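Local coordinates for protein sulfatase (Bacteroides fragilis CAG:558, PDB 6USS) that probably hydrolyses sulfate esters as a calcium-dependent arylsulfatase of the gut microbiome, at residues 318-323 with 358-363; 34-39 with 252-257; 38-43 with 90-95. The protein carries 1 engineered substitution. One frame throughout, in Å; residues are numbered along the deposited sequence.

All three contacts are buried within the sulfatase domain and meet around strand 35-41 of its large mixed sheet. Contact 2 pairs this strand in parallel with 253-258, and contact 1 lies on its other neighbour, strand 315-321, which pairs antiparallel with 357-363. Both are backbone ladders dressed with apolar side chains, though contact 2 adds an asparagine bond at its start and contact 1 runs into the calcium site. Contact 3 shares Leu38 and Phe39 with contact 2 but joins strand to helix, by side chains alone apart from one water bridge. Contacts 1 and 3 supply aspartates to the same calcium ion, whereas contact 2 lies farther from the centre of the chain.

Contact 1. Residues 318-323 with 358-363; sequences IFMSDN and EPMIVR. With CA (calcium ion), chain C.
Phe319 and Ile361 form the hydrogen-bonded pair of an antiparallel ladder. Phe319 N gives a bond of 2.8 Å to Ile361 O, and Ile361 N returns one of 3.1 Å to Phe319 O. Phe319 O also receives the CA-H of Met360. On the face bearing these two side chains, Phe319 CB rests 3.9 Å from Ile361 CB. With CG anti to the backbone N (chi1 -172°), Phe319 turns a ring edge to Pro359 O, which lies near the ring plane. Ile318 and Val362 stand side by side on the other face, their CG2 branches 3.9 Å apart.

Towards the end of strand 318-321 the partners become more polar. The bent chain of Met320 crosses Glu358 at about a right angle, with Met320 SD 3.9 Å from Glu358 CB. The Glu358 carboxylate lies beside Ser321 and the backbone of Asn323, while the Ser321 hydroxyl is hydrogen-bonded to Met44 O. One step further, Asp322 holds the calcium ion unevenly, through OD2 at 2.2 Å and OD1 at 2.8 Å; OD2 is also bonded by Arg92 NE. The strand thus delivers a metal ligand from its C-terminal end, as expected of the alkaline phosphatase-like fold.

Strand 35-41 pairs with the other side of 315-321. Helix 67-74 packs on Phe319 and Ile361, and helix 383-390 on Ile318, Met320 and Met360.

Contact 2. Residues 34-39 with 252-257; sequences PNIILF and PFFLYM
Leu38 O accepts Met257 N at 2.8 Å, the shortest hydrogen bond between these parallel strands, although its N-H...O angle is only 134°. The ladder behind it is regular: Leu38 N donates to Leu255 O, Leu255 N to Ile36 O and Ile36 N to Phe253 O. Ile36 O additionally meets the CA-H of Phe254.

At the start of the ladder a side chain stands in for a backbone carbonyl. Asn35 OD1 takes Phe253 N at 2.9 Å, on a lone pair and in the plane of the amide. The same side chain lies over the Phe253 ring, amide and ring being stacked with their planes 11° apart, and Asn35 CB makes a CH-pi contact 3.5 Å from the ring centroid. Phe253 can reach back beneath the asparagine because its CG sits between its own N and carbonyl carbon (chi1 67°). Ile37 CG1 then meets the ring at its edge, 3.9 Å from Phe253 CE1.

Farther along, Leu38 and Tyr256 run side by side on the face they share with Ile36 and Phe254, with Leu38 CD2 3.6 Å from Tyr256 CD1. Met257 CG approaches Phe39 CD2 to 3.7 Å on the face of Ile37 and Leu255, where helices 231-247 and 283-308 pack; helix 88-97 packs on Leu38 and Tyr256.

The polar chemistry is therefore almost wholly backbone. Asn35 is the side-chain exception, its amide held through OD1 by Phe253 N and through ND2 by Thr315 OG1, which fixes the amide plane against the ring.

Contact 3. Residues 38-43 with 90-95; sequences LFMVDD and PTRCSL. With CA (calcium ion), chain C.
Helix 88-97 opens with the sulfatase signature, Cys-Ser-Pro-Thr-Arg here, and its Arg92 meets Asp42 where strand 35-41 runs into the calcium site. Cys88, an engineered residue at the position predicted to become 3-oxoalanine in the natural enzyme, is itself a calcium ligand. Asp42 OD1 and Asp43 OD1 each bind the ion at 2.3 Å, and Asp322 and Asn323 complete the site.

Asp42 OD1 is gripped twice, by the metal and by Arg92 NH2 at 3.0 Å, the latter a hydrogen bond within a salt bridge. The two charged groups cross nearly at right angles, their planes 84° apart, and the nitrogen comes from above the carboxylate plane, with an N-H...O angle of 135°. Asp42 OD2 has its own salt bridge to Lys165. Since Arg92 also holds Asp322, it joins two calcium ligands and probably helps position both. The arginine chain reaches them extended from CG to NE, starting with CG anti to its carbonyl carbon (chi1 -81°).

Away from the metal the contact is largely apolar. Met40, doubly bent, slides past Arg92 in the opposite direction, with Met40 CG 4.0 Å from Arg92 NH1, while its CE nears Leu95. One turn along the helix from Arg92, Leu95 reaches Leu38 tip to tip, its CD1 3.8 Å from Leu38 CD2. Helix and strand are joined once more by a water, which accepts from Arg92 NH2 and donates to Met40 O, both at 2.8 Å.

Contact 1. Residues 318-323 with 358-363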
loop_
_atom_site.group_PDB
_atom_site.type_symbol
_atom_site.label_atom_id
_atom_site.label_comp_id
_atom_site.label_asym_id
_atom_site.label_seq_id
_atom_site.Cartn_x
_atom_site.Cartn_y
_atom_site.Cartn_z
ATOM N N ILE A 318 2.845 -6.111 -22.096
ATOM C CA ILE A 318 2.285 -5.030 -22.894
ATOM C C ILE A 318 3.293 -3.898 -22.920
ATOM O O ILE A 318 3.636 -3.336 -21.872
ATOM C CB ILE A 318 0.934 -4.537 -22.361
ATOM C CG1 ILE A 318 -0.046 -5.692 -22.145
ATOM C CG2 ILE A 318 0.345 -3.563 -23.353
ATOM C CD1 ILE A 318 -1.294 -5.303 -21.360
ATOM N N PHE A 319 3.755 -3.561 -24.115
ATOM C CA PHE A 319 4.648 -2.438 -24.344
ATOM C C PHE A 319 3.825 -1.250 -24.814
ATOM O O PHE A 319 2.979 -1.393 -25.710
ATOM C CB PHE A 319 5.707 -2.786 -25.388
ATOM C CG PHE A 319 6.771 -1.751 -25.536
ATOM C CD1 PHE A 319 6.561 -0.625 -26.324
ATOM C CD2 PHE A 319 7.993 -1.910 -24.912
ATOM C CE1 PHE A 319 7.552 0.327 -26.473
ATOM C CE2 PHE A 319 8.990 -0.953 -25.051
ATOM C CZ PHE A 319 8.767 0.166 -25.834
ATOM N N MET A 320 4.089 -0.080 -24.226
ATOM C CA MET A 320 3.313 1.101 -24.563
ATOM C C MET A 320 4.144 2.343 -24.265
ATOM O O MET A 320 5.123 2.297 -23.517
ATOM C CB MET A 320 1.991 1.106 -23.791
ATOM C CG MET A 320 1.069 2.266 -24.107
ATOM S SD MET A 320 0.724 2.378 -25.863
ATOM C CE MET A 320 -0.711 3.458 -25.845
ATOM N N SER A 321 3.755 3.453 -24.883
ATOM C CA SER A 321 4.297 4.759 -24.555
ATOM C C SER A 321 3.142 5.713 -24.285
ATOM O O SER A 321 2.039 5.544 -24.807
ATOM C CB SER A 321 5.192 5.305 -25.675
ATOM O OG SER A 321 5.624 6.617 -25.353
ATOM N N ASP A 322 3.409 6.744 -23.485
ATOM C CA ASP A 322 2.329 7.587 -22.992
ATOM C C ASP A 322 2.036 8.810 -23.858
ATOM O O ASP A 322 0.975 9.410 -23.679
ATOM C CB ASP A 322 2.621 8.042 -21.557
ATOM C CG ASP A 322 3.647 9.151 -21.498
ATOM O OD1 ASP A 322 4.536 9.204 -22.381
ATOM O OD2 ASP A 322 3.541 9.990 -20.581
ATOM N N ASN A 323 2.939 9.216 -24.750
ATOM C CA ASN A 323 2.661 10.288 -25.715
ATOM C C ASN A 323 3.824 10.372 -26.700
ATOM O O ASN A 323 4.806 9.629 -26.596
ATOM C CB ASN A 323 2.406 11.646 -25.046
ATOM C CG ASN A 323 3.534 12.074 -24.134
ATOM O OD1 ASN A 323 4.654 12.338 -24.594
ATOM N ND2 ASN A 323 3.247 12.164 -22.834
ATOM N N GLU A 358 1.323 5.969 -30.627
ATOM C CA GLU A 358 2.297 5.348 -29.734
ATOM C C GLU A 358 2.715 3.956 -30.203
ATOM O O GLU A 358 1.917 3.222 -30.784
ATOM C CB GLU A 358 1.715 5.229 -28.318
ATOM C CG GLU A 358 1.245 6.539 -27.726
ATOM C CD GLU A 358 2.281 7.627 -27.911
ATOM O OE1 GLU A 358 1.924 8.686 -28.470
ATOM O OE2 GLU A 358 3.454 7.403 -27.515
ATOM N N PRO A 359 3.952 3.550 -29.936
ATOM C CA PRO A 359 4.350 2.162 -30.226
ATOM C C PRO A 359 3.773 1.209 -29.191
ATOM O O PRO A 359 3.907 1.435 -27.985
ATOM C CB PRO A 359 5.877 2.209 -30.145
ATOM C CG PRO A 359 6.150 3.360 -29.188
ATOM C CD PRO A 359 5.087 4.381 -29.503
ATOM N N MET A 360 3.145 0.129 -29.662
ATOM C CA MET A 360 2.459 -0.772 -28.748
ATOM C C MET A 360 2.631 -2.211 -29.207
ATOM O O MET A 360 2.489 -2.524 -30.394
ATOM C CB MET A 360 0.978 -0.418 -28.632
ATOM C CG MET A 360 0.195 -1.286 -27.672
ATOM S SD MET A 360 -1.561 -0.880 -27.741
ATOM C CE MET A 360 -2.254 -2.317 -26.935
ATOM N N ILE A 361 2.944 -3.083 -28.255
ATOM C CA ILE A 361 3.223 -4.489 -28.525
ATOM C C ILE A 361 2.578 -5.323 -27.430
ATOM O O ILE A 361 2.584 -4.936 -26.255
ATOM C CB ILE A 361 4.739 -4.778 -28.583
ATOM C CG1 ILE A 361 5.467 -3.777 -29.488
ATOM C CG2 ILE A 361 4.982 -6.185 -29.056
ATOM C CD1 ILE A 361 6.971 -4.013 -29.554
ATOM N N VAL A 362 2.022 -6.471 -27.799
ATOM C CA VAL A 362 1.487 -7.382 -26.800
ATOM C C VAL A 362 1.990 -8.784 -27.095
ATOM O O VAL A 362 1.804 -9.302 -28.206
ATOM C CB VAL A 362 -0.047 -7.353 -26.747
ATOM C CG1 VAL A 362 -0.559 -8.511 -25.904
ATOM C CG2 VAL A 362 -0.539 -6.013 -26.205
ATOM N N ARG A 363 2.650 -9.382 -26.109
ATOM C CA ARG A 363 2.949 -10.802 -26.109
ATOM C C ARG A 363 1.987 -11.443 -25.131
ATOM O O ARG A 363 1.719 -10.889 -24.064
ATOM C CB ARG A 363 4.399 -11.087 -25.702
ATOM C CG ARG A 363 4.810 -12.564 -25.831
ATOM C CD ARG A 363 6.311 -12.777 -25.600
ATOM N NE ARG A 363 6.696 -12.697 -24.191
ATOM C CZ ARG A 363 7.955 -12.620 -23.752
ATOM N NH1 ARG A 363 8.969 -12.616 -24.611
ATOM N NH2 ARG A 363 8.205 -12.553 -22.445
HETATM CA CA CA C . 4.915 11.687 -21.065
#

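Contact 2. Residues 34-39 with 252-257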
loop_
_atom_site.group_PDB
_atom_site.type_symbol
_atom_site.label_atom_id
_atom_site.label_comp_id
_atom_site.label_asym_id
_atom_site.label_seq_id
_atom_site.Cartn_x
_atom_site.Cartn_y
_atom_site.Cartn_z
ATOM N N PRO A 34 -2.845 -15.372 -15.708
ATOM C CA PRO A 34 -1.487 -14.959 -16.066
ATOM C C PRO A 34 -0.993 -13.801 -15.220
ATOM O O PRO A 34 -1.772 -13.014 -14.677
ATOM C CB PRO A 34 -1.635 -14.533 -17.529
ATOM C CG PRO A 34 -3.038 -13.954 -17.577
ATOM C CD PRO A 34 -3.857 -14.813 -16.627
ATOM N N ASN A 35 0.327 -13.707 -15.116
ATOM C CA ASN A 35 0.934 -12.445 -14.731
ATOM C C ASN A 35 0.860 -11.473 -15.899
ATOM O O ASN A 35 0.824 -11.871 -17.064
ATOM C CB ASN A 35 2.389 -12.634 -14.315
ATOM C CG ASN A 35 2.571 -13.803 -13.395
ATOM O OD1 ASN A 35 2.142 -13.783 -12.244
ATOM N ND2 ASN A 35 3.206 -14.836 -13.896
ATOM N N ILE A 36 0.848 -10.191 -15.569
ATOM C CA ILE A 36 0.767 -9.112 -16.531
ATOM C C ILE A 36 1.873 -8.114 -16.221
ATOM O O ILE A 36 1.984 -7.632 -15.086
ATOM C CB ILE A 36 -0.609 -8.437 -16.458
ATOM C CG1 ILE A 36 -1.711 -9.487 -16.671
ATOM C CG2 ILE A 36 -0.673 -7.254 -17.412
ATOM C CD1 ILE A 36 -3.140 -8.959 -16.585
ATOM N N ILE A 37 2.687 -7.803 -17.224
ATOM C CA ILE A 37 3.615 -6.685 -17.160
ATOM C C ILE A 37 3.168 -5.634 -18.166
ATOM O O ILE A 37 3.095 -5.907 -19.374
ATOM C CB ILE A 37 5.058 -7.106 -17.449
ATOM C CG1 ILE A 37 5.556 -8.125 -16.431
ATOM C CG2 ILE A 37 5.955 -5.870 -17.441
ATOM C CD1 ILE A 37 6.936 -8.676 -16.807
ATOM N N LEU A 38 2.879 -4.432 -17.662
ATOM C CA LEU A 38 2.658 -3.235 -18.470
ATOM C C LEU A 38 3.947 -2.426 -18.442
ATOM O O LEU A 38 4.299 -1.849 -17.405
ATOM C CB LEU A 38 1.492 -2.414 -17.919
ATOM C CG LEU A 38 1.219 -1.076 -18.595
ATOM C CD1 LEU A 38 0.992 -1.287 -20.089
ATOM C CD2 LEU A 38 -0.005 -0.418 -17.956
ATOM N N PHE A 39 4.666 -2.410 -19.565
ATOM C CA PHE A 39 5.951 -1.713 -19.683
ATOM C C PHE A 39 5.642 -0.413 -20.418
ATOM O O PHE A 39 5.304 -0.423 -21.610
ATOM C CB PHE A 39 6.965 -2.601 -20.407
ATOM C CG PHE A 39 8.380 -2.059 -20.478
ATOM C CD1 PHE A 39 8.750 -1.153 -21.461
ATOM C CD2 PHE A 39 9.364 -2.520 -19.614
ATOM C CE1 PHE A 39 10.070 -0.692 -21.555
ATOM C CE2 PHE A 39 10.686 -2.062 -19.701
ATOM C CZ PHE A 39 11.035 -1.146 -20.665
ATOM N N PRO A 252 -0.845 -14.441 -8.710
ATOM C CA PRO A 252 -0.244 -13.806 -9.884
ATOM C C PRO A 252 0.145 -12.377 -9.550
ATOM O O PRO A 252 -0.289 -11.798 -8.547
ATOM C CB PRO A 252 -1.359 -13.850 -10.926
ATOM C CG PRO A 252 -2.615 -13.788 -10.106
ATOM C CD PRO A 252 -2.316 -14.473 -8.780
ATOM N N PHE A 253 0.980 -11.799 -10.405
ATOM C CA PHE A 253 1.428 -10.437 -10.185
ATOM C C PHE A 253 1.063 -9.534 -11.361
ATOM O O PHE A 253 0.751 -9.980 -12.473
ATOM C CB PHE A 253 2.940 -10.382 -9.908
ATOM C CG PHE A 253 3.807 -10.766 -11.081
ATOM C CD1 PHE A 253 4.062 -9.865 -12.117
ATOM C CD2 PHE A 253 4.414 -12.013 -11.129
ATOM C CE1 PHE A 253 4.874 -10.223 -13.177
ATOM C CE2 PHE A 253 5.237 -12.372 -12.191
ATOM C CZ PHE A 253 5.462 -11.490 -13.212
ATOM N N PHE A 254 1.095 -8.244 -11.077
ATOM C CA PHE A 254 0.963 -7.215 -12.090
ATOM C C PHE A 254 2.079 -6.229 -11.803
ATOM O O PHE A 254 2.149 -5.675 -10.702
ATOM C CB PHE A 254 -0.412 -6.562 -12.023
ATOM C CG PHE A 254 -0.516 -5.302 -12.808
ATOM C CD1 PHE A 254 -0.534 -5.329 -14.191
ATOM C CD2 PHE A 254 -0.600 -4.073 -12.163
ATOM C CE1 PHE A 254 -0.645 -4.147 -14.926
ATOM C CE2 PHE A 254 -0.700 -2.884 -12.893
ATOM C CZ PHE A 254 -0.727 -2.925 -14.271
ATOM N N LEU A 255 2.990 -6.073 -12.750
ATOM C CA LEU A 255 4.071 -5.113 -12.642
ATOM C C LEU A 255 3.799 -3.970 -13.608
ATOM O O LEU A 255 3.732 -4.187 -14.821
ATOM C CB LEU A 255 5.405 -5.778 -12.957
ATOM C CG LEU A 255 6.563 -4.801 -13.182
ATOM C CD1 LEU A 255 6.740 -3.938 -11.977
ATOM C CD2 LEU A 255 7.861 -5.552 -13.493
ATOM N N TYR A 256 3.631 -2.762 -13.075
ATOM C CA TYR A 256 3.538 -1.560 -13.909
ATOM C C TYR A 256 4.939 -0.973 -14.003
ATOM O O TYR A 256 5.360 -0.173 -13.166
ATOM C CB TYR A 256 2.551 -0.550 -13.332
ATOM C CG TYR A 256 2.390 0.749 -14.129
ATOM C CD1 TYR A 256 2.329 0.751 -15.524
ATOM C CD2 TYR A 256 2.261 1.973 -13.472
ATOM C CE1 TYR A 256 2.155 1.955 -16.251
ATOM C CE2 TYR A 256 2.086 3.162 -14.177
ATOM C CZ TYR A 256 2.033 3.150 -15.567
ATOM O OH TYR A 256 1.861 4.351 -16.234
ATOM N N MET A 257 5.676 -1.381 -15.035
ATOM C CA MET A 257 7.042 -0.900 -15.251
ATOM C C MET A 257 6.964 0.388 -16.057
ATOM O O MET A 257 6.887 0.364 -17.283
ATOM C CB MET A 257 7.872 -1.960 -15.963
ATOM C CG MET A 257 9.340 -1.621 -16.073
ATOM S SD MET A 257 10.152 -1.844 -14.481
ATOM C CE MET A 257 11.763 -1.104 -14.791
#

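Contact 3. Residues 38-43 with 90-95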
loop_
_atom_site.group_PDB
_atom_site.type_symbol
_atom_site.label_atom_id
_atom_site.label_comp_id
_atom_site.label_asym_id
_atom_site.label_seq_id
_atom_site.Cartn_x
_atom_site.Cartn_y
_atom_site.Cartn_z
ATOM N N LEU A 38 2.879 -4.432 -17.662
ATOM C CA LEU A 38 2.658 -3.235 -18.470
ATOM C C LEU A 38 3.947 -2.426 -18.442
ATOM O O LEU A 38 4.299 -1.849 -17.405
ATOM C CB LEU A 38 1.492 -2.414 -17.919
ATOM C CG LEU A 38 1.219 -1.076 -18.595
ATOM C CD1 LEU A 38 0.992 -1.287 -20.089
ATOM C CD2 LEU A 38 -0.005 -0.418 -17.956
ATOM N N PHE A 39 4.666 -2.410 -19.565
ATOM C CA PHE A 39 5.951 -1.713 -19.683
ATOM C C PHE A 39 5.642 -0.413 -20.418
ATOM O O PHE A 39 5.304 -0.423 -21.610
ATOM C CB PHE A 39 6.965 -2.601 -20.407
ATOM C CG PHE A 39 8.380 -2.059 -20.478
ATOM C CD1 PHE A 39 8.750 -1.153 -21.461
ATOM C CD2 PHE A 39 9.364 -2.520 -19.614
ATOM C CE1 PHE A 39 10.070 -0.692 -21.555
ATOM C CE2 PHE A 39 10.686 -2.062 -19.701
ATOM C CZ PHE A 39 11.035 -1.146 -20.665
ATOM N N MET A 40 5.722 0.703 -19.690
ATOM C CA MET A 40 5.315 2.022 -20.173
ATOM C C MET A 40 6.539 2.923 -20.250
ATOM O O MET A 40 7.188 3.190 -19.228
ATOM C CB MET A 40 4.257 2.650 -19.259
ATOM C CG MET A 40 3.774 4.015 -19.716
ATOM S SD MET A 40 2.667 4.002 -21.155
ATOM C CE MET A 40 1.335 2.990 -20.520
ATOM N N VAL A 41 6.837 3.407 -21.453
ATOM C CA VAL A 41 7.918 4.361 -21.666
ATOM C C VAL A 41 7.329 5.760 -21.709
ATOM O O VAL A 41 6.192 5.965 -22.145
ATOM C CB VAL A 41 8.690 4.037 -22.958
ATOM C CG1 VAL A 41 9.923 4.890 -23.055
ATOM C CG2 VAL A 41 9.037 2.558 -22.989
ATOM N N ASP A 42 8.101 6.734 -21.244
ATOM C CA ASP A 42 7.662 8.125 -21.191
ATOM C C ASP A 42 8.131 8.905 -22.421
ATOM O O ASP A 42 9.309 8.851 -22.785
ATOM C CB ASP A 42 8.193 8.799 -19.929
ATOM C CG ASP A 42 7.479 10.078 -19.635
ATOM O OD1 ASP A 42 6.300 10.169 -20.038
ATOM O OD2 ASP A 42 8.079 10.985 -19.013
ATOM N N ASP A 43 7.211 9.646 -23.045
ATOM C CA ASP A 43 7.548 10.558 -24.143
ATOM C C ASP A 43 8.257 9.852 -25.299
ATOM O O ASP A 43 9.067 10.463 -26.001
ATOM C CB ASP A 43 8.418 11.731 -23.660
ATOM C CG ASP A 43 7.698 12.642 -22.675
ATOM O OD1 ASP A 43 6.466 12.480 -22.537
ATOM O OD2 ASP A 43 8.367 13.509 -22.049
ATOM N N PRO A 90 -3.009 13.392 -18.803
ATOM C CA PRO A 90 -4.264 12.789 -19.283
ATOM C C PRO A 90 -4.115 11.338 -19.679
ATOM O O PRO A 90 -5.035 10.546 -19.439
ATOM C CB PRO A 90 -4.656 13.673 -20.476
ATOM C CG PRO A 90 -3.406 14.348 -20.881
ATOM C CD PRO A 90 -2.675 14.598 -19.581
ATOM N N THR A 91 -2.978 10.958 -20.265
ATOM C CA THR A 91 -2.804 9.568 -20.676
ATOM C C THR A 91 -2.743 8.639 -19.469
ATOM O O THR A 91 -3.455 7.627 -19.412
ATOM C CB THR A 91 -1.549 9.424 -21.528
ATOM O OG1 THR A 91 -1.743 10.123 -22.764
ATOM C CG2 THR A 91 -1.260 7.955 -21.818
ATOM N N ARG A 92 -1.919 8.982 -18.476
ATOM C CA ARG A 92 -1.724 8.068 -17.358
ATOM C C ARG A 92 -2.985 7.951 -16.505
ATOM O O ARG A 92 -3.341 6.846 -16.072
ATOM C CB ARG A 92 -0.504 8.503 -16.538
ATOM C CG ARG A 92 0.830 8.031 -17.165
ATOM C CD ARG A 92 2.007 8.946 -16.866
ATOM N NE ARG A 92 3.063 8.830 -17.869
ATOM C CZ ARG A 92 3.961 7.848 -17.913
ATOM N NH1 ARG A 92 3.932 6.881 -16.999
ATOM N NH2 ARG A 92 4.893 7.835 -18.870
ATOM N N CYS A 93 -3.696 9.071 -16.285
ATOM C CA CYS A 93 -4.948 9.033 -15.529
ATOM C C CYS A 93 -6.046 8.261 -16.267
ATOM O O CYS A 93 -6.865 7.588 -15.633
ATOM C CB CYS A 93 -5.410 10.455 -15.235
ATOM S SG CYS A 93 -4.378 11.302 -14.049
ATOM N N SER A 94 -6.074 8.339 -17.597
ATOM C CA SER A 94 -7.010 7.530 -18.359
ATOM C C SER A 94 -6.704 6.043 -18.217
ATOM O O SER A 94 -7.625 5.221 -18.113
ATOM C CB SER A 94 -6.983 7.954 -19.827
ATOM O OG SER A 94 -7.589 9.235 -19.997
ATOM N N LEU A 95 -5.414 5.679 -18.233
ATOM C CA LEU A 95 -5.012 4.292 -18.046
ATOM C C LEU A 95 -5.501 3.756 -16.710
ATOM O O LEU A 95 -6.108 2.678 -16.635
ATOM C CB LEU A 95 -3.491 4.176 -18.114
ATOM C CG LEU A 95 -2.939 2.888 -17.494
ATOM C CD1 LEU A 95 -3.149 1.707 -18.425
ATOM C CD2 LEU A 95 -1.480 3.049 -17.131
HETATM CA CA CA C . 4.915 11.687 -21.065
HETATM O O HOH W 1 6.503 5.672 -18.078
#